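Local coordinates for protein peptidase M28 (Shewanella amazonensis SB2B, PDB 3IIB) that probably acts as a zinc-dependent carboxypeptidase or dipeptidase of the M28 family, working as a homodimer, at residues Thr93-Ile99 / His183-Tyr189; Ala158-Glu163 / Val193-Ala198; Phe133-Lys137 / Ala206-Asn210. All blocks are in the same frame, centred on the assembly; numbering follows the deposited sequence.

Contact 1 of 3, residues Thr93-Ile99 / His183-Tyr189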
# COMPACT_ATOMS: atom_id res chain seq x y z
N THR A 93 -9.18 -6.66 7.98
CA THR A 93 -10.47 -6.66 7.32
C THR A 93 -11.20 -7.99 7.55
O THR A 93 -10.57 -9.04 7.64
CB THR A 93 -10.31 -6.36 5.81
OG1 THR A 93 -11.59 -5.99 5.26
CG2 THR A 93 -9.75 -7.57 5.09
N ALA A 94 -12.52 -7.94 7.61
CA ALA A 94 -13.31 -9.15 7.76
C ALA A 94 -13.11 -10.00 6.50
O ALA A 94 -13.04 -9.47 5.37
CB ALA A 94 -14.82 -8.80 7.92
N LEU A 95 -13.08 -11.31 6.70
CA LEU A 95 -13.24 -12.25 5.60
C LEU A 95 -14.67 -12.18 5.12
O LEU A 95 -15.59 -11.96 5.90
CB LEU A 95 -12.84 -13.67 6.01
CG LEU A 95 -11.38 -13.80 6.49
CD1 LEU A 95 -11.02 -15.31 6.69
CD2 LEU A 95 -10.40 -13.09 5.55
N GLY A 96 -14.85 -12.33 3.80
CA GLY A 96 -16.16 -12.25 3.20
C GLY A 96 -17.12 -13.26 3.76
O GLY A 96 -16.90 -14.43 3.69
N GLY A 97 -18.22 -12.77 4.31
CA GLY A 97 -19.19 -13.61 4.95
C GLY A 97 -19.02 -13.77 6.46
O GLY A 97 -19.89 -14.39 7.09
N SER A 98 -17.98 -13.18 7.05
CA SER A 98 -17.79 -13.30 8.50
C SER A 98 -19.00 -12.79 9.25
O SER A 98 -19.58 -11.74 8.91
CB SER A 98 -16.56 -12.49 8.98
OG SER A 98 -16.37 -12.69 10.37
N ILE A 99 -19.34 -13.46 10.34
CA ILE A 99 -20.25 -12.90 11.30
C ILE A 99 -19.53 -11.76 12.05
O ILE A 99 -18.31 -11.65 12.04
CB ILE A 99 -20.74 -13.98 12.34
CG1 ILE A 99 -19.59 -14.55 13.18
CG2 ILE A 99 -21.46 -15.14 11.60
CD1 ILE A 99 -20.08 -15.27 14.49
N HIS A 183 -6.26 -8.21 3.02
CA HIS A 183 -6.88 -8.85 1.87
C HIS A 183 -8.13 -9.60 2.35
O HIS A 183 -8.05 -10.45 3.26
CB HIS A 183 -5.96 -9.86 1.21
CG HIS A 183 -4.70 -9.32 0.62
ND1 HIS A 183 -4.35 -9.54 -0.70
CD2 HIS A 183 -3.68 -8.62 1.17
CE1 HIS A 183 -3.16 -9.02 -0.93
NE2 HIS A 183 -2.74 -8.45 0.19
N THR A 184 -9.28 -9.28 1.76
CA THR A 184 -10.52 -10.00 2.02
C THR A 184 -10.68 -11.16 1.03
O THR A 184 -9.72 -11.55 0.36
CB THR A 184 -11.74 -9.01 2.01
OG1 THR A 184 -12.88 -9.65 2.62
CG2 THR A 184 -12.06 -8.39 0.58
N GLY A 185 -11.90 -11.70 0.96
CA GLY A 185 -12.20 -12.83 0.07
C GLY A 185 -13.12 -13.80 0.77
O GLY A 185 -13.30 -13.73 2.01
N MSE A 186 -13.69 -14.69 -0.00
CA MSE A 186 -14.78 -15.53 0.48
C MSE A 186 -14.24 -16.50 1.51
O MSE A 186 -13.08 -17.01 1.43
CB MSE A 186 -15.43 -16.27 -0.68
CG MSE A 186 -16.64 -17.01 -0.32
SE MSE A 186 -17.98 -15.83 -0.02
CE MSE A 186 -19.30 -17.23 -0.21
N MSE A 187 -15.07 -16.75 2.50
CA MSE A 187 -14.88 -17.89 3.37
C MSE A 187 -16.24 -18.55 3.56
O MSE A 187 -17.30 -17.96 3.24
CB MSE A 187 -14.32 -17.45 4.68
CG MSE A 187 -15.15 -16.43 5.30
SE MSE A 187 -15.32 -16.68 7.18
CE MSE A 187 -15.92 -18.32 7.25
N ARG A 188 -16.21 -19.81 3.98
CA ARG A 188 -17.44 -20.58 4.17
C ARG A 188 -17.45 -21.16 5.57
O ARG A 188 -16.52 -21.84 5.95
CB ARG A 188 -17.53 -21.76 3.18
CG ARG A 188 -17.27 -21.45 1.73
CD ARG A 188 -18.11 -22.31 0.80
NE ARG A 188 -19.45 -21.73 0.65
CZ ARG A 188 -19.87 -20.99 -0.39
NH1 ARG A 188 -19.08 -20.74 -1.43
NH2 ARG A 188 -21.11 -20.51 -0.39
N TYR A 189 -18.54 -20.92 6.29
CA TYR A 189 -18.82 -21.66 7.49
C TYR A 189 -19.37 -23.04 7.09
O TYR A 189 -19.71 -23.26 5.93
CB TYR A 189 -19.84 -20.90 8.34
CG TYR A 189 -19.29 -19.61 8.88
CD1 TYR A 189 -18.19 -19.60 9.73
CD2 TYR A 189 -19.87 -18.39 8.55
CE1 TYR A 189 -17.67 -18.40 10.25
CE2 TYR A 189 -19.37 -17.20 9.06
CZ TYR A 189 -18.29 -17.21 9.93
OH TYR A 189 -17.84 -16.02 10.41

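Contact 2 of 3, residues Ala158-Glu163 / Val193-Ala198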
# COMPACT_ATOMS: atom_id res chain seq x y z
N ALA A 158 -11.79 -20.58 9.52
CA ALA A 158 -12.72 -20.31 10.61
C ALA A 158 -13.41 -21.60 11.09
O ALA A 158 -13.66 -21.79 12.30
CB ALA A 158 -13.77 -19.21 10.21
N VAL A 159 -13.69 -22.51 10.17
CA VAL A 159 -14.26 -23.79 10.55
C VAL A 159 -13.27 -24.61 11.38
O VAL A 159 -13.58 -25.07 12.48
CB VAL A 159 -14.73 -24.59 9.35
CG1 VAL A 159 -15.14 -26.04 9.79
CG2 VAL A 159 -15.88 -23.88 8.66
N ALA A 160 -12.05 -24.75 10.87
CA ALA A 160 -11.04 -25.55 11.57
C ALA A 160 -10.73 -24.98 12.96
O ALA A 160 -10.55 -25.74 13.91
CB ALA A 160 -9.76 -25.63 10.71
N ALA A 161 -10.68 -23.65 13.08
CA ALA A 161 -10.40 -23.02 14.36
C ALA A 161 -11.55 -23.24 15.34
O ALA A 161 -11.33 -23.59 16.49
CB ALA A 161 -10.14 -21.54 14.19
N ALA A 162 -12.79 -23.05 14.89
CA ALA A 162 -13.97 -23.30 15.76
C ALA A 162 -14.05 -24.73 16.28
O ALA A 162 -14.40 -24.95 17.45
CB ALA A 162 -15.29 -22.92 15.07
N GLU A 163 -13.67 -25.68 15.44
CA GLU A 163 -13.61 -27.10 15.82
C GLU A 163 -12.69 -27.36 16.99
O GLU A 163 -12.93 -28.28 17.76
CB GLU A 163 -13.21 -27.98 14.62
CG GLU A 163 -14.31 -28.03 13.60
CD GLU A 163 -13.95 -28.84 12.37
OE1 GLU A 163 -12.76 -28.83 11.94
OE2 GLU A 163 -14.86 -29.49 11.82
N VAL A 193 -20.92 -26.54 12.68
CA VAL A 193 -19.83 -25.91 13.43
C VAL A 193 -20.17 -24.47 13.72
O VAL A 193 -20.43 -23.69 12.79
CB VAL A 193 -18.49 -25.97 12.69
CG1 VAL A 193 -17.39 -25.28 13.52
CG2 VAL A 193 -18.10 -27.44 12.42
N THR A 194 -20.08 -24.10 15.00
CA THR A 194 -20.28 -22.70 15.41
C THR A 194 -19.50 -21.71 14.52
O THR A 194 -18.27 -21.81 14.38
CB THR A 194 -19.92 -22.48 16.88
OG1 THR A 194 -20.82 -23.26 17.67
CG2 THR A 194 -20.05 -20.98 17.30
N ALA A 195 -20.23 -20.78 13.92
CA ALA A 195 -19.63 -19.68 13.16
C ALA A 195 -18.90 -18.74 14.11
O ALA A 195 -19.40 -18.41 15.20
CB ALA A 195 -20.71 -18.90 12.36
N ILE A 196 -17.66 -18.39 13.76
CA ILE A 196 -16.89 -17.45 14.55
C ILE A 196 -16.39 -16.27 13.67
O ILE A 196 -16.22 -16.44 12.46
CB ILE A 196 -15.70 -18.16 15.29
CG1 ILE A 196 -14.74 -18.76 14.26
CG2 ILE A 196 -16.24 -19.15 16.39
CD1 ILE A 196 -13.37 -19.26 14.85
N PRO A 197 -16.16 -15.10 14.27
CA PRO A 197 -15.58 -13.97 13.54
C PRO A 197 -14.23 -14.32 12.93
O PRO A 197 -13.42 -15.00 13.55
CB PRO A 197 -15.43 -12.89 14.60
CG PRO A 197 -16.27 -13.28 15.70
CD PRO A 197 -16.36 -14.76 15.69
N ALA A 198 -14.00 -13.82 11.72
CA ALA A 198 -12.86 -14.23 10.91
C ALA A 198 -12.37 -13.01 10.14
O ALA A 198 -13.16 -12.39 9.43
CB ALA A 198 -13.29 -15.31 9.90
O HOH W 1 -16.60 -21.46 12.21

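Contact 3 of 3, residues Phe133-Lys137 / Ala206-Asn210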
# COMPACT_ATOMS: atom_id res chain seq x y z
N PHE A 133 -4.46 -17.96 14.86
CA PHE A 133 -3.71 -17.12 13.92
C PHE A 133 -2.99 -18.04 12.93
O PHE A 133 -2.05 -18.73 13.30
CB PHE A 133 -2.77 -16.17 14.70
CG PHE A 133 -1.73 -15.45 13.86
CD1 PHE A 133 -2.05 -14.85 12.63
CD2 PHE A 133 -0.40 -15.42 14.29
CE1 PHE A 133 -1.06 -14.22 11.86
CE2 PHE A 133 0.57 -14.77 13.56
CZ PHE A 133 0.25 -14.19 12.33
N ILE A 134 -3.44 -18.07 11.68
CA ILE A 134 -2.74 -18.78 10.63
C ILE A 134 -1.79 -17.81 9.96
O ILE A 134 -2.22 -16.76 9.46
CB ILE A 134 -3.70 -19.34 9.54
CG1 ILE A 134 -4.69 -20.36 10.12
CG2 ILE A 134 -2.85 -19.93 8.34
CD1 ILE A 134 -5.78 -20.90 9.13
N ASP A 135 -0.49 -18.14 9.99
CA ASP A 135 0.55 -17.24 9.55
C ASP A 135 1.11 -17.54 8.14
O ASP A 135 2.06 -16.86 7.71
CB ASP A 135 1.70 -17.25 10.55
CG ASP A 135 2.77 -16.21 10.22
OD1 ASP A 135 2.45 -15.02 10.00
OD2 ASP A 135 3.96 -16.61 10.23
N ALA A 136 0.54 -18.49 7.42
CA ALA A 136 1.16 -18.91 6.16
C ALA A 136 1.39 -17.74 5.19
O ALA A 136 0.48 -17.03 4.88
CB ALA A 136 0.30 -19.96 5.46
N LYS A 137 2.62 -17.62 4.70
CA LYS A 137 3.00 -16.62 3.72
C LYS A 137 2.76 -17.18 2.33
O LYS A 137 2.99 -18.36 2.10
CB LYS A 137 4.49 -16.28 3.86
CG LYS A 137 4.82 -15.52 5.12
CD LYS A 137 6.32 -15.17 5.19
CE LYS A 137 6.66 -14.41 6.44
NZ LYS A 137 8.14 -14.26 6.60
N ALA A 206 1.19 -9.25 10.53
CA ALA A 206 1.47 -10.65 10.83
C ALA A 206 2.96 -10.78 11.20
O ALA A 206 3.31 -11.50 12.15
CB ALA A 206 1.12 -11.51 9.62
N ASP A 207 3.83 -10.02 10.49
CA ASP A 207 5.26 -9.99 10.82
C ASP A 207 5.42 -9.47 12.27
O ASP A 207 6.26 -9.95 13.02
CB ASP A 207 6.06 -9.07 9.92
CG ASP A 207 6.13 -9.53 8.50
OD1 ASP A 207 5.85 -10.73 8.25
OD2 ASP A 207 6.42 -8.67 7.64
N LEU A 208 4.65 -8.44 12.62
CA LEU A 208 4.76 -7.83 13.94
C LEU A 208 4.37 -8.82 15.04
O LEU A 208 5.04 -8.92 16.08
CB LEU A 208 3.88 -6.58 14.03
CG LEU A 208 3.76 -5.88 15.39
CD1 LEU A 208 5.13 -5.37 15.81
CD2 LEU A 208 2.72 -4.72 15.23
N ILE A 209 3.29 -9.55 14.81
CA ILE A 209 2.80 -10.49 15.78
C ILE A 209 3.91 -11.56 15.95
O ILE A 209 4.24 -11.96 17.06
CB ILE A 209 1.49 -11.13 15.36
CG1 ILE A 209 0.35 -10.12 15.48
CG2 ILE A 209 1.18 -12.34 16.26
CD1 ILE A 209 -1.07 -10.67 15.11
N ASN A 210 4.48 -12.01 14.84
CA ASN A 210 5.55 -13.01 14.88
C ASN A 210 6.74 -12.52 15.72
O ASN A 210 7.27 -13.29 16.53
CB ASN A 210 6.06 -13.34 13.47
CG ASN A 210 5.18 -14.34 12.72
OD1 ASN A 210 4.37 -15.09 13.30
ND2 ASN A 210 5.39 -14.41 11.40

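Contact 1 of 3, residues Thr93-Ile99 / His183-Tyr189
Tyr189 lays its ring across the side chain of Ile99, the two crossing at about a right angle, with Tyr189 CE2 3.9 Å from Ile99 CG2. The phenol oxygen goes further and takes the backbone N-H of Ile99, which lies at the ring's edge and in its plane; Ile99 N and Tyr189 OH are 3.0 Å apart with an angle of 164° at the hydrogen. The same oxygen is also hydrogen-bonded to Ile196 O, so it joins two backbones at once. Against one face of the ring rests CE of the selenomethionine Met187, whose chain bends at its second and third torsions, while Met187 CG packs on Leu95 CB at 3.7 Å. The backbones are joined by a single beta bridge, Gly96 with Met186, in which Gly96 N donates to Gly185 O (2.8 Å) and Gly96 O accepts Met187 N (3.2 Å). It ties the type II turn Leu95-Ser98 that follows strand 88-94 to the loop preceding strand 198-201. Gly97, with phi 94°, suits that turn, since a beta carbon there would jam against the preceding carbonyl. On the N-terminal side of the bridge, Thr184 OG1 donates in the carbonyl plane to Ala94 O at 2.8 Å, and Arg75 hydrogen-bonds to Ala94 O through NH1 and to Thr184 OG1 through NH2. Thr184 O accepts from ND1 of the zinc ligand His402, a second-shell bond that probably helps to orient the imidazole.

Contact 2 of 3, residues Ala158-Glu163 / Val193-Ala198
Ile196 and Val193 press against one side of the C-terminal part of helix 145-163, the connecting helix of a beta-alpha-beta unit between the parallel neighbouring strands 131-134 and 168-172; the loop leading into strand 198-201 packs on it. Apolar contact dominates. Ile196 CG1 stands between the backbone N and the carbonyl carbon (chi1 62°), which sends Ile196 CD1 over the helix backbone, 3.6 Å from Ala158 O, and against the methyl of Ala161. The other branch ends in Ile196 CG2, 4.1 Å from Ala162 CB. Val193 packs over Val159, Ala162 and Glu163: Val193 CG1 reaches Ala162 CB at 3.5 Å, whereas CG2 meets Val159 CG1 and Glu163, crossing both side chains at about a right angle, with Glu163 CG and OE2 both close to it. At the inner end, where the loop becomes strand, two methyls meet as Ala158 CB and Ala198 CB come within 3.9 Å. Cutting Ile196 back to an alanine removes CG1, CG2 and CD1 and is likely to leave a gap beside Ala158, Ala161 and Ala162. Polar contact is sparse, with no direct hydrogen bond between the segments. Thr194 O sits over the Ala162 methyl, and a water lies 2.8 Å from Thr194 O and 3.0 Å from Ala158 O, the latter bond weak, with more acceptors in reach than protons to give; Ala158 O also accepts Ala162 N within the helix.

Contact 3 of 3, residues Phe133-Lys137 / Ala206-Asn210
The Phe133 ring is met at its edge, near its plane, by Ala206 CB, 3.9 Å from Phe133 CZ, and by Asn210 OD1, 3.8 Å from Phe133 CE2. Ile209 comes in obliquely, its CG2 3.7 Å from Phe133 CE2, as the two side chains slide past each other in opposite directions. The Asn210 amide in turn stands almost upright on the Asp135 carboxylate, their planes 88° apart. Asn210 ND2 donates to Asp135 OD2 at 2.9 Å with a nearly straight angle of 164°; the acceptor lies in the amide plane, yet the donor comes from above the carboxylate plane. With CG opposite the backbone N (chi1 -174°), Asp135 projects its carboxylate from just beyond the strand toward the helix. This is the packing of an alpha/beta layer: helix 203-213 lies on the mixed sheet, next to strand 131-134, with Ile209 also touching Ile110, Ile170 and Ile201 on strands 106-113, 168-172 and 198-201 of the same sheet. The polar side of the interface is organised by two arginines. Arg112 forms a salt bridge with Asp135 OD2 and a hydrogen bond with Asn210 OD1, while Arg172 bridges to both Asp135 OD1 and Asp207 OD1. Both oxygens of the buried carboxylate therefore have a cationic partner, which is likely to favour the ionised form, and the amide is gripped at both its nitrogen and its oxygen, which fixes its rotation. At the more exposed margin, the extended chain of Lys137 crosses Asp207 at about a right angle; Lys137 NZ stays 4.5 Å from Asp207 OD1, too far for a salt bridge.

The three contacts gather different elements around one mixed sheet. Contacts 1 and 2 are neighbours, their centres about 12 Å apart, and they touch directly: Leu95 N lies 2.9 Å from Ala198 O, a probable hydrogen bond, and Arg188 O packs on Val159 CG2 at 3.4 Å. Contact 3 stands apart, its centre about 18 Å from that of contact 1 and about 19 Å from that of contact 2, with no touch, although contacts 1 and 3 reach the same sheet. Contact 1 alone approaches the dizinc site, the CA of Gly185 lying about 7 Å from a bound zinc ion; contacts 2 and 3 are structural packing away from it.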